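Local structure of acyl-CoA dehydrogenase (Thermus thermophilus, 2Z1Q) at residues A275-A278 and L279-S282; G297-G300 and L301-Q304; Q304-G307 and E308-S311; R511-L514 and A515-D519. The protein probably oxidises saturated acyl-CoA thioesters to their 2,3-dehydroacyl-CoA products, using bound FAD and passing the electrons to an acceptor. All blocks are in the same frame, centred on the assembly; numbering follows the deposited sequence.

Contact 1 of 4, residues A275-A278 and L279-S282; sequences AKRA and LELS
S282 turns its hydroxyl back along the helix onto the carbonyl of A278, and OG donates to A278 O at 2.8 Å. The same oxygen also takes the backbone bond from S282 N, so two donors of one residue grip it, arriving from opposite faces of the carbonyl plane. With OG beside its own backbone N (chi1 -61°), the hydroxyl points down to the preceding turn, and a buried polar group is satisfied without leaving the helix. On another side of the helix, R277 and E280 run side by side in the same direction. The guanidinium and carboxylate planes are 45° apart, and NE of R277 stays 4.3 Å from OE1 of E280, opposite charges too distant for a salt bridge. A water links the backbone of R277 to the carboxylate of E280, donating to R277 O at 3.1 Å and to E280 OE2 at 2.9 Å. E280 reaches it with a chain extended beyond CG, and E280 CG rests 3.1 Å from K276 O. These are i to i+3 and i to i+4 relations within helix 252-288 of the C-terminal helical domain of the acyl-CoA dehydrogenase fold; the backbone bonds L279 N to A275 O, E280 N to K276 O and L281 N to R277 O keep the turns in step. The long cationic chains have their partners outside: K276 forms salt bridges with E98 and E317, and R277, its chain bent, with E99 in the N-terminal domain. On the buried side, A278 meets V365 and V366 of helix 348-372, while A275 and L279 pack on I313 of helix 300-331.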
loop_
_atom_site.group_PDB
_atom_site.type_symbol
_atom_site.label_atom_id
_atom_site.label_comp_id
_atom_site.label_asym_id
_atom_site.label_seq_id
_atom_site.Cartn_x
_atom_site.Cartn_y
_atom_site.Cartn_z
ATOM N N ALA B 275 -2.271 -0.493 -14.081
ATOM C CA ALA B 275 -3.475 -0.800 -13.331
ATOM C C ALA B 275 -4.340 -1.789 -14.123
ATOM O O ALA B 275 -4.796 -2.795 -13.567
ATOM C CB ALA B 275 -4.238 0.485 -13.024
ATOM N N LYS B 276 -4.535 -1.527 -15.416
ATOM C CA LYS B 276 -5.326 -2.424 -16.257
ATOM C C LYS B 276 -4.753 -3.835 -16.218
ATOM O O LYS B 276 -5.492 -4.811 -16.081
ATOM C CB LYS B 276 -5.347 -1.940 -17.719
ATOM C CG LYS B 276 -6.078 -0.623 -17.943
ATOM C CD LYS B 276 -6.068 -0.221 -19.413
ATOM C CE LYS B 276 -6.941 1.002 -19.660
ATOM N NZ LYS B 276 -6.868 1.473 -21.077
ATOM N N ARG B 277 -3.433 -3.953 -16.332
ATOM C CA ARG B 277 -2.816 -5.272 -16.308
ATOM C C ARG B 277 -3.094 -5.969 -14.988
ATOM O O ARG B 277 -3.448 -7.149 -14.964
ATOM C CB ARG B 277 -1.303 -5.174 -16.504
ATOM C CG ARG B 277 -0.908 -4.304 -17.655
ATOM C CD ARG B 277 -1.547 -4.799 -18.939
ATOM N NE ARG B 277 -1.860 -3.685 -19.823
ATOM C CZ ARG B 277 -0.950 -2.906 -20.398
ATOM N NH1 ARG B 277 0.343 -3.115 -20.184
ATOM N NH2 ARG B 277 -1.340 -1.905 -21.173
ATOM N N ALA B 278 -2.912 -5.239 -13.890
ATOM C CA ALA B 278 -3.151 -5.808 -12.569
ATOM C C ALA B 278 -4.613 -6.236 -12.468
ATOM O O ALA B 278 -4.932 -7.227 -11.805
ATOM C CB ALA B 278 -2.821 -4.782 -11.482
ATOM N N LEU B 279 -5.495 -5.485 -13.131
ATOM C CA LEU B 279 -6.920 -5.809 -13.110
ATOM C C LEU B 279 -7.178 -7.092 -13.901
ATOM O O LEU B 279 -7.940 -7.947 -13.456
ATOM C CB LEU B 279 -7.749 -4.654 -13.695
ATOM C CG LEU B 279 -9.164 -4.400 -13.135
ATOM C CD1 LEU B 279 -9.917 -3.460 -14.068
ATOM C CD2 LEU B 279 -9.938 -5.687 -13.009
ATOM N N GLU B 280 -6.537 -7.235 -15.062
ATOM C CA GLU B 280 -6.703 -8.445 -15.877
ATOM C C GLU B 280 -6.305 -9.645 -15.033
ATOM O O GLU B 280 -7.026 -10.647 -14.973
ATOM C CB GLU B 280 -5.816 -8.395 -17.131
ATOM C CG GLU B 280 -6.069 -7.195 -18.023
ATOM C CD GLU B 280 -5.161 -7.162 -19.245
ATOM O OE1 GLU B 280 -5.278 -6.205 -20.043
ATOM O OE2 GLU B 280 -4.337 -8.091 -19.409
ATOM N N LEU B 281 -5.148 -9.538 -14.381
ATOM C CA LEU B 281 -4.652 -10.611 -13.528
ATOM C C LEU B 281 -5.650 -10.914 -12.412
ATOM O O LEU B 281 -5.946 -12.075 -12.141
ATOM C CB LEU B 281 -3.291 -10.250 -12.899
ATOM C CG LEU B 281 -2.054 -10.154 -13.804
ATOM C CD1 LEU B 281 -0.847 -9.719 -12.977
ATOM C CD2 LEU B 281 -1.776 -11.492 -14.460
ATOM N N SER B 282 -6.164 -9.866 -11.771
ATOM C CA SER B 282 -7.114 -10.033 -10.670
ATOM C C SER B 282 -8.432 -10.658 -11.150
ATOM O O SER B 282 -8.959 -11.577 -10.511
ATOM C CB SER B 282 -7.410 -8.681 -10.011
ATOM O OG SER B 282 -6.244 -8.102 -9.465
HETATM O O HOH W 1 -2.343 -8.659 -17.440
#

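Contact 2 of 4, residues G297-G300 and L301-Q304; sequences GRFG and LIQQ. With FAD (flavin-adenine dinucleotide), chain C.
Q303 reaches back over the first turn of helix 300-331 to G297, and Q303 NE2 donates to G297 O at 2.8 Å. The motif is a helix N-terminus, with F299 at the N-cap, in the C-terminal domain of the acyl-CoA dehydrogenase fold. This hydrogen bond is well directed: the acceptor lies close to the amide plane of Q303, and the donor lies in the carbonyl plane of G297. A bend at chi2 (-137°) brings the amide round to the short 3-10 segment before the helix, and NE2 is also hydrogen-bonded to E565 of helix 556-570. With a leucine here, G297 O and E565 would probably lose the donor they share, and the 297-298 turn would be less firmly held. G300 opens the helix, its O receiving Q304 N at 2.9 Å, while F299 O takes Q303 N at 3.1 Å and, weakly, I302 N. I302 leans over the G297 backbone with CG2, 4.0 Å from G297 CA, and belongs to the FAD pocket, as does F299. The F299 side chain leaves the helix start for the cofactor, and Q476 of the second subunit packs against it, so the adenine site lies at the dimer interface. One face of the phenyl ring is covered by the adenine, whose C6A stands 4.0 Å above the plane, over the ring centre.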
loop_
_atom_site.group_PDB
_atom_site.type_symbol
_atom_site.label_atom_id
_atom_site.label_comp_id
_atom_site.label_asym_id
_atom_site.label_seq_id
_atom_site.Cartn_x
_atom_site.Cartn_y
_atom_site.Cartn_z
ATOM N N GLY B 297 -14.729 -14.736 -7.206
ATOM C CA GLY B 297 -15.281 -13.587 -7.891
ATOM C C GLY B 297 -16.777 -13.455 -7.643
ATOM O O GLY B 297 -17.371 -12.441 -8.012
ATOM N N ARG B 298 -17.387 -14.467 -7.024
ATOM C CA ARG B 298 -18.817 -14.420 -6.729
ATOM C C ARG B 298 -19.094 -13.876 -5.327
ATOM O O ARG B 298 -20.240 -13.570 -4.986
ATOM C CB ARG B 298 -19.447 -15.814 -6.864
ATOM C CG ARG B 298 -19.537 -16.326 -8.291
ATOM C CD ARG B 298 -20.351 -15.390 -9.162
ATOM N NE ARG B 298 -20.488 -15.891 -10.527
ATOM C CZ ARG B 298 -19.502 -15.956 -11.420
ATOM N NH1 ARG B 298 -19.746 -16.435 -12.634
ATOM N NH2 ARG B 298 -18.278 -15.538 -11.110
ATOM N N PHE B 299 -18.045 -13.763 -4.517
ATOM C CA PHE B 299 -18.221 -13.244 -3.169
ATOM C C PHE B 299 -18.309 -11.729 -3.194
ATOM O O PHE B 299 -17.630 -11.065 -3.993
ATOM C CB PHE B 299 -17.070 -13.683 -2.269
ATOM C CG PHE B 299 -17.006 -15.165 -2.055
ATOM C CD1 PHE B 299 -15.840 -15.869 -2.330
ATOM C CD2 PHE B 299 -18.113 -15.862 -1.576
ATOM C CE1 PHE B 299 -15.774 -17.245 -2.134
ATOM C CE2 PHE B 299 -18.055 -17.241 -1.378
ATOM C CZ PHE B 299 -16.884 -17.930 -1.659
ATOM N N GLY B 300 -19.142 -11.193 -2.308
ATOM C CA GLY B 300 -19.322 -9.758 -2.242
ATOM C C GLY B 300 -18.055 -8.925 -2.108
ATOM O O GLY B 300 -17.841 -8.017 -2.894
ATOM N N LEU B 301 -17.206 -9.237 -1.126
ATOM C CA LEU B 301 -15.975 -8.466 -0.899
ATOM C C LEU B 301 -15.014 -8.444 -2.088
ATOM O O LEU B 301 -14.332 -7.441 -2.316
ATOM C CB LEU B 301 -15.259 -8.966 0.356
ATOM C CG LEU B 301 -16.055 -8.794 1.656
ATOM C CD1 LEU B 301 -15.290 -9.378 2.825
ATOM C CD2 LEU B 301 -16.337 -7.323 1.895
ATOM N N ILE B 302 -14.944 -9.536 -2.841
ATOM C CA ILE B 302 -14.069 -9.540 -4.003
ATOM C C ILE B 302 -14.701 -8.646 -5.066
ATOM O O ILE B 302 -14.001 -7.859 -5.709
ATOM C CB ILE B 302 -13.905 -10.934 -4.596
ATOM C CG1 ILE B 302 -13.226 -11.835 -3.578
ATOM C CG2 ILE B 302 -13.104 -10.876 -5.868
ATOM C CD1 ILE B 302 -14.169 -12.329 -2.555
ATOM N N GLN B 303 -16.022 -8.762 -5.242
ATOM C CA GLN B 303 -16.727 -7.955 -6.234
ATOM C C GLN B 303 -16.545 -6.472 -5.919
ATOM O O GLN B 303 -16.371 -5.652 -6.818
ATOM C CB GLN B 303 -18.218 -8.304 -6.268
ATOM C CG GLN B 303 -18.540 -9.762 -6.599
ATOM C CD GLN B 303 -19.690 -9.881 -7.586
ATOM O OE1 GLN B 303 -20.684 -9.161 -7.480
ATOM N NE2 GLN B 303 -19.561 -10.791 -8.549
ATOM N N GLN B 304 -16.576 -6.125 -4.639
ATOM C CA GLN B 304 -16.387 -4.736 -4.251
ATOM C C GLN B 304 -15.005 -4.242 -4.736
ATOM O O GLN B 304 -14.885 -3.143 -5.264
ATOM C CB GLN B 304 -16.525 -4.606 -2.730
ATOM C CG GLN B 304 -16.131 -3.253 -2.173
ATOM C CD GLN B 304 -16.328 -3.182 -0.666
ATOM O OE1 GLN B 304 -17.446 -3.034 -0.182
ATOM N NE2 GLN B 304 -15.236 -3.294 0.080
HETATM P PA FAD C . -7.025 -17.441 -2.128
HETATM O O1A FAD C . -5.679 -16.923 -2.088
HETATM O O2A FAD C . -7.360 -19.001 -2.267
HETATM O O5B FAD C . -8.147 -16.524 -1.505
HETATM C C5B FAD C . -8.479 -15.464 -2.390
HETATM C C4B FAD C . -9.653 -14.870 -1.691
HETATM O O4B FAD C . -9.989 -15.084 -0.362
HETATM C C3B FAD C . -10.210 -13.438 -2.100
HETATM O O3B FAD C . -11.022 -13.539 -3.279
HETATM C C2B FAD C . -10.975 -13.225 -0.738
HETATM O O2B FAD C . -12.091 -12.317 -0.791
HETATM C C1B FAD C . -11.266 -14.677 -0.687
HETATM N N9A FAD C . -12.354 -15.227 0.094
HETATM C C8A FAD C . -12.327 -16.527 0.529
HETATM N N7A FAD C . -13.401 -16.821 1.157
HETATM C C5A FAD C . -14.197 -15.735 1.207
HETATM C C6A FAD C . -15.471 -15.450 1.768
HETATM N N6A FAD C . -16.146 -16.436 2.453
HETATM N N1A FAD C . -15.981 -14.191 1.618
HETATM C C2A FAD C . -15.335 -13.246 0.938
HETATM N N3A FAD C . -14.152 -13.483 0.397
HETATM C C4A FAD C . -13.529 -14.691 0.505
HETATM N N1 FAD C . -0.373 -22.168 6.142
HETATM C C2 FAD C . -0.247 -23.073 7.117
HETATM O O2 FAD C . -1.107 -23.942 7.217
HETATM N N3 FAD C . 0.802 -23.084 7.991
HETATM C C4 FAD C . 1.818 -22.151 7.924
HETATM O O4 FAD C . 2.756 -22.168 8.696
HETATM C C4X FAD C . 1.748 -21.140 6.856
HETATM N N5 FAD C . 2.688 -20.207 6.666
HETATM C C5X FAD C . 2.625 -19.321 5.637
HETATM C C6 FAD C . 3.681 -18.359 5.411
HETATM C C7 FAD C . 3.605 -17.484 4.317
HETATM C C7M FAD C . 4.740 -16.512 4.082
HETATM C C8 FAD C . 2.475 -17.505 3.438
HETATM C C8M FAD C . 2.373 -16.575 2.249
HETATM C C9 FAD C . 1.445 -18.413 3.650
HETATM C C9A FAD C . 1.490 -19.329 4.755
HETATM N N10 FAD C . 0.462 -20.289 4.930
HETATM C C10 FAD C . 0.541 -21.202 5.944
HETATM C "C1'" FAD C . -0.629 -20.246 3.977
HETATM C "C2'" FAD C . -1.919 -19.556 4.429
HETATM O "O2'" FAD C . -2.566 -20.278 5.482
HETATM C "C3'" FAD C . -2.706 -19.573 3.178
HETATM O "O3'" FAD C . -1.969 -18.800 2.191
HETATM C "C4'" FAD C . -4.067 -18.955 3.277
HETATM O "O4'" FAD C . -4.907 -19.637 4.217
HETATM C "C5'" FAD C . -4.501 -19.077 1.854
HETATM O "O5'" FAD C . -5.693 -18.531 1.556
HETATM P P FAD C . -5.624 -18.646 -0.047
HETATM O O1P FAD C . -4.358 -18.045 -0.515
HETATM O O2P FAD C . -5.674 -20.216 -0.495
HETATM O O3P FAD C . -6.922 -17.772 -0.522
#

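Contact 3 of 4, residues Q304-G307 and E308-S311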
loop_
_atom_site.group_PDB
_atom_site.type_symbol
_atom_site.label_atom_id
_atom_site.label_comp_id
_atom_site.label_asym_id
_atom_site.label_seq_id
_atom_site.Cartn_x
_atom_site.Cartn_y
_atom_site.Cartn_z
ATOM N N GLN B 304 -16.576 -6.125 -4.639
ATOM C CA GLN B 304 -16.387 -4.736 -4.251
ATOM C C GLN B 304 -15.005 -4.242 -4.736
ATOM O O GLN B 304 -14.885 -3.143 -5.264
ATOM C CB GLN B 304 -16.525 -4.606 -2.730
ATOM C CG GLN B 304 -16.131 -3.253 -2.173
ATOM C CD GLN B 304 -16.328 -3.182 -0.666
ATOM O OE1 GLN B 304 -17.446 -3.034 -0.182
ATOM N NE2 GLN B 304 -15.236 -3.294 0.080
ATOM N N LYS B 305 -13.971 -5.059 -4.567
ATOM C CA LYS B 305 -12.628 -4.662 -5.005
ATOM C C LYS B 305 -12.582 -4.488 -6.525
ATOM O O LYS B 305 -12.155 -3.448 -7.031
ATOM C CB LYS B 305 -11.609 -5.721 -4.581
ATOM C CG LYS B 305 -11.545 -5.989 -3.091
ATOM C CD LYS B 305 -10.443 -6.989 -2.824
ATOM C CE LYS B 305 -10.550 -7.615 -1.441
ATOM N NZ LYS B 305 -10.427 -6.599 -0.384
ATOM N N LEU B 306 -13.031 -5.515 -7.241
ATOM C CA LEU B 306 -13.070 -5.526 -8.706
ATOM C C LEU B 306 -13.851 -4.337 -9.256
ATOM O O LEU B 306 -13.456 -3.737 -10.254
ATOM C CB LEU B 306 -13.702 -6.834 -9.212
ATOM C CG LEU B 306 -12.906 -8.121 -8.985
ATOM C CD1 LEU B 306 -13.755 -9.326 -9.364
ATOM C CD2 LEU B 306 -11.612 -8.084 -9.801
ATOM N N GLY B 307 -14.954 -3.986 -8.599
ATOM C CA GLY B 307 -15.735 -2.845 -9.046
ATOM C C GLY B 307 -14.995 -1.542 -8.789
ATOM O O GLY B 307 -14.913 -0.682 -9.672
ATOM N N GLU B 308 -14.449 -1.388 -7.582
ATOM C CA GLU B 308 -13.722 -0.163 -7.246
ATOM C C GLU B 308 -12.501 -0.010 -8.157
ATOM O O GLU B 308 -12.195 1.088 -8.610
ATOM C CB GLU B 308 -13.292 -0.181 -5.762
ATOM C CG GLU B 308 -12.645 1.105 -5.297
ATOM C CD GLU B 308 -13.572 2.305 -5.391
ATOM O OE1 GLU B 308 -13.071 3.452 -5.472
ATOM O OE2 GLU B 308 -14.808 2.109 -5.374
ATOM N N MET B 309 -11.804 -1.107 -8.433
ATOM C CA MET B 309 -10.639 -1.048 -9.316
ATOM C C MET B 309 -10.997 -0.494 -10.695
ATOM O O MET B 309 -10.346 0.431 -11.191
ATOM C CB MET B 309 -10.024 -2.441 -9.471
ATOM C CG MET B 309 -9.259 -2.923 -8.258
ATOM S SD MET B 309 -8.816 -4.657 -8.423
ATOM C CE MET B 309 -9.629 -5.295 -7.054
ATOM N N ALA B 310 -12.033 -1.046 -11.321
ATOM C CA ALA B 310 -12.456 -0.585 -12.643
ATOM C C ALA B 310 -12.885 0.876 -12.583
ATOM O O ALA B 310 -12.628 1.657 -13.485
ATOM C CB ALA B 310 -13.598 -1.450 -13.162
ATOM N N SER B 311 -13.526 1.266 -11.497
ATOM C CA SER B 311 -13.945 2.642 -11.384
ATOM C C SER B 311 -12.753 3.608 -11.314
ATOM O O SER B 311 -12.705 4.582 -12.069
ATOM C CB SER B 311 -14.845 2.822 -10.160
ATOM O OG SER B 311 -15.224 4.182 -10.024
#
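M309 N donates to K305 O at 2.8 Å and E308 N to Q304 O at 2.9 Å, the shortest backbone bonds of this piece of helix 300-331 in the C-terminal helical domain. A310 N to L306 O and S311 N to G307 O continue the i to i+4 ladder. The charged ends find partners beyond these turns. K305 forms salt bridges with E368 and with E402 of the second subunit, while E308 pairs with R312 and with R560, tying this helix to helix 556-570. S311 OG is hydrogen-bonded to L509 O of helix 505-528. Packing between 304-307 and 308-311 falls mainly to M309, which folds back over the preceding turn: CG sits beside its own backbone N (chi1 -74°), the chain runs on extended, and a bend at chi3 lays the methyl over the K305 backbone and beside K305 CB, 3.2 Å from M309 CE. Cut back to an alanine, this residue is likely to leave a gap above the K305 turn and to lose its own share of the packing against E368 and I372 of helix 348-372. L306 spreads towards V567 and L568 of helix 556-570, and on the M309 side its CD2 lies 4.4 Å from M309 CE.

Contact 4 of 4, residues R511-L514 and A515-D519; sequences RIYL and AQALD
Helix 505-528, one of the long helices in the C-terminal part of the chain, carries this contact between successive turns, at a distance from the flavin sites. L514 and L518, four residues apart, lie alongside each other and point the same way, their CD1 methyls 3.4 Å apart, tighter than ordinary carbon contact. L514 gets there with CG anti to its amide nitrogen (chi1 173°), while the L518 CD1 methyl also comes within 3.4 Å of L514 O. Below these side chains L518 N donates to L514 O at 3.0 Å, so backbone bond and leucine pair span the same turn. Both leucines touch helix 445-468, L514 on E446 and Q449 and L518 on Q449 and L453, and L514 also meets L496 of helix 476-502. A second line of contact runs from Y513 to A517. The alanine CB lies obliquely to the phenol ring, 4.3 Å from CE2, and Y513 O accepts the A517 amide at 2.9 Å. This part of the helix lies against helix 476-502, where A517 meets D488 and Y513 lies on A491 and A492; the Y513 hydroxyl has a weak hydrogen bond to D488. On another side of the helix, I512 and Q516 run side by side. I512 also meets E308 and S311 of helix 300-331. The bond from A515 N to R511 O, 3.1 Å long, is nearly straight. The side-chain grip between the turns is therefore mostly apolar, whereas the charge of R511 is met by a salt bridge to E446 of helix 445-468.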
loop_
_atom_site.group_PDB
_atom_site.type_symbol
_atom_site.label_atom_id
_atom_site.label_comp_id
_atom_site.label_asym_id
_atom_site.label_seq_id
_atom_site.Cartn_x
_atom_site.Cartn_y
_atom_site.Cartn_z
ATOM N N ARG B 511 -20.219 7.282 -11.576
ATOM C CA ARG B 511 -21.031 7.527 -10.378
ATOM C C ARG B 511 -20.343 6.999 -9.117
ATOM O O ARG B 511 -20.361 7.642 -8.070
ATOM C CB ARG B 511 -22.425 6.890 -10.563
ATOM C CG ARG B 511 -23.471 7.232 -9.501
ATOM C CD ARG B 511 -24.866 6.780 -9.944
ATOM N NE ARG B 511 -25.233 7.416 -11.207
ATOM C CZ ARG B 511 -25.484 6.762 -12.338
ATOM N NH1 ARG B 511 -25.799 7.440 -13.434
ATOM N NH2 ARG B 511 -25.431 5.435 -12.371
ATOM N N ILE B 512 -19.732 5.828 -9.233
ATOM C CA ILE B 512 -19.015 5.207 -8.132
ATOM C C ILE B 512 -17.870 6.103 -7.664
ATOM O O ILE B 512 -17.635 6.261 -6.464
ATOM C CB ILE B 512 -18.462 3.846 -8.595
ATOM C CG1 ILE B 512 -19.606 2.835 -8.657
ATOM C CG2 ILE B 512 -17.323 3.387 -7.693
ATOM C CD1 ILE B 512 -19.196 1.526 -9.261
ATOM N N TYR B 513 -17.176 6.706 -8.622
ATOM C CA TYR B 513 -16.042 7.575 -8.335
ATOM C C TYR B 513 -16.505 8.906 -7.746
ATOM O O TYR B 513 -15.946 9.395 -6.751
ATOM C CB TYR B 513 -15.239 7.809 -9.624
ATOM C CG TYR B 513 -13.979 8.593 -9.399
ATOM C CD1 TYR B 513 -12.792 7.944 -9.067
ATOM C CD2 TYR B 513 -13.990 9.986 -9.410
ATOM C CE1 TYR B 513 -11.655 8.651 -8.744
ATOM C CE2 TYR B 513 -12.841 10.717 -9.080
ATOM C CZ TYR B 513 -11.677 10.029 -8.740
ATOM O OH TYR B 513 -10.538 10.672 -8.323
ATOM N N LEU B 514 -17.529 9.483 -8.365
ATOM C CA LEU B 514 -18.104 10.751 -7.932
ATOM C C LEU B 514 -18.557 10.734 -6.463
ATOM O O LEU B 514 -18.153 11.592 -5.670
ATOM C CB LEU B 514 -19.289 11.104 -8.836
ATOM C CG LEU B 514 -20.112 12.325 -8.428
ATOM C CD1 LEU B 514 -19.190 13.521 -8.321
ATOM C CD2 LEU B 514 -21.219 12.588 -9.442
ATOM N N ALA B 515 -19.394 9.762 -6.100
ATOM C CA ALA B 515 -19.897 9.650 -4.729
ATOM C C ALA B 515 -18.756 9.657 -3.714
ATOM O O ALA B 515 -18.765 10.431 -2.754
ATOM C CB ALA B 515 -20.722 8.373 -4.567
ATOM N N GLN B 516 -17.774 8.789 -3.929
ATOM C CA GLN B 516 -16.638 8.706 -3.025
ATOM C C GLN B 516 -15.815 9.985 -2.992
ATOM O O GLN B 516 -15.334 10.385 -1.934
ATOM C CB GLN B 516 -15.773 7.517 -3.417
ATOM C CG GLN B 516 -16.455 6.196 -3.149
ATOM C CD GLN B 516 -15.656 5.014 -3.640
ATOM O OE1 GLN B 516 -15.466 4.826 -4.843
ATOM N NE2 GLN B 516 -15.176 4.209 -2.707
ATOM N N ALA B 517 -15.660 10.631 -4.144
ATOM C CA ALA B 517 -14.904 11.875 -4.220
ATOM C C ALA B 517 -15.568 12.960 -3.376
ATOM O O ALA B 517 -14.884 13.784 -2.756
ATOM C CB ALA B 517 -14.798 12.336 -5.668
ATOM N N LEU B 518 -16.900 12.975 -3.357
ATOM C CA LEU B 518 -17.604 13.980 -2.572
ATOM C C LEU B 518 -17.367 13.750 -1.090
ATOM O O LEU B 518 -17.211 14.699 -0.331
ATOM C CB LEU B 518 -19.110 13.977 -2.879
ATOM C CG LEU B 518 -19.582 15.051 -3.870
ATOM C CD1 LEU B 518 -18.887 14.845 -5.195
ATOM C CD2 LEU B 518 -21.092 14.992 -4.056
ATOM N N ASP B 519 -17.317 12.490 -0.675
ATOM C CA ASP B 519 -17.089 12.194 0.732
ATOM C C ASP B 519 -15.709 12.644 1.179
ATOM O O ASP B 519 -15.555 13.195 2.268
ATOM C CB ASP B 519 -17.217 10.702 1.005
ATOM C CG ASP B 519 -18.595 10.176 0.719
ATOM O OD1 ASP B 519 -19.573 10.958 0.799
ATOM O OD2 ASP B 519 -18.693 8.972 0.423
#

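Overall arrangement
Contacts 2 and 3 share Q304 and build consecutive turns of helix 300-331, both largely buried and both touching the second subunit. Contact 2 serves the cofactor from the helix start, whereas contact 3 combines apolar packing with charged ends that pair outside it. Contact 1, on the preceding helix 252-288, is only partly buried; its L279 packs on M309 and A310 of contact 3 and its S282 on L306, while its other side carries charged groups and a bound water. Contact 4 lies much later in the chain, is buried and far from FAD, and meets contact 3 where S311 and E308 lie against I512. Contact 3 thus sits between contacts 1 and 4, which do not touch.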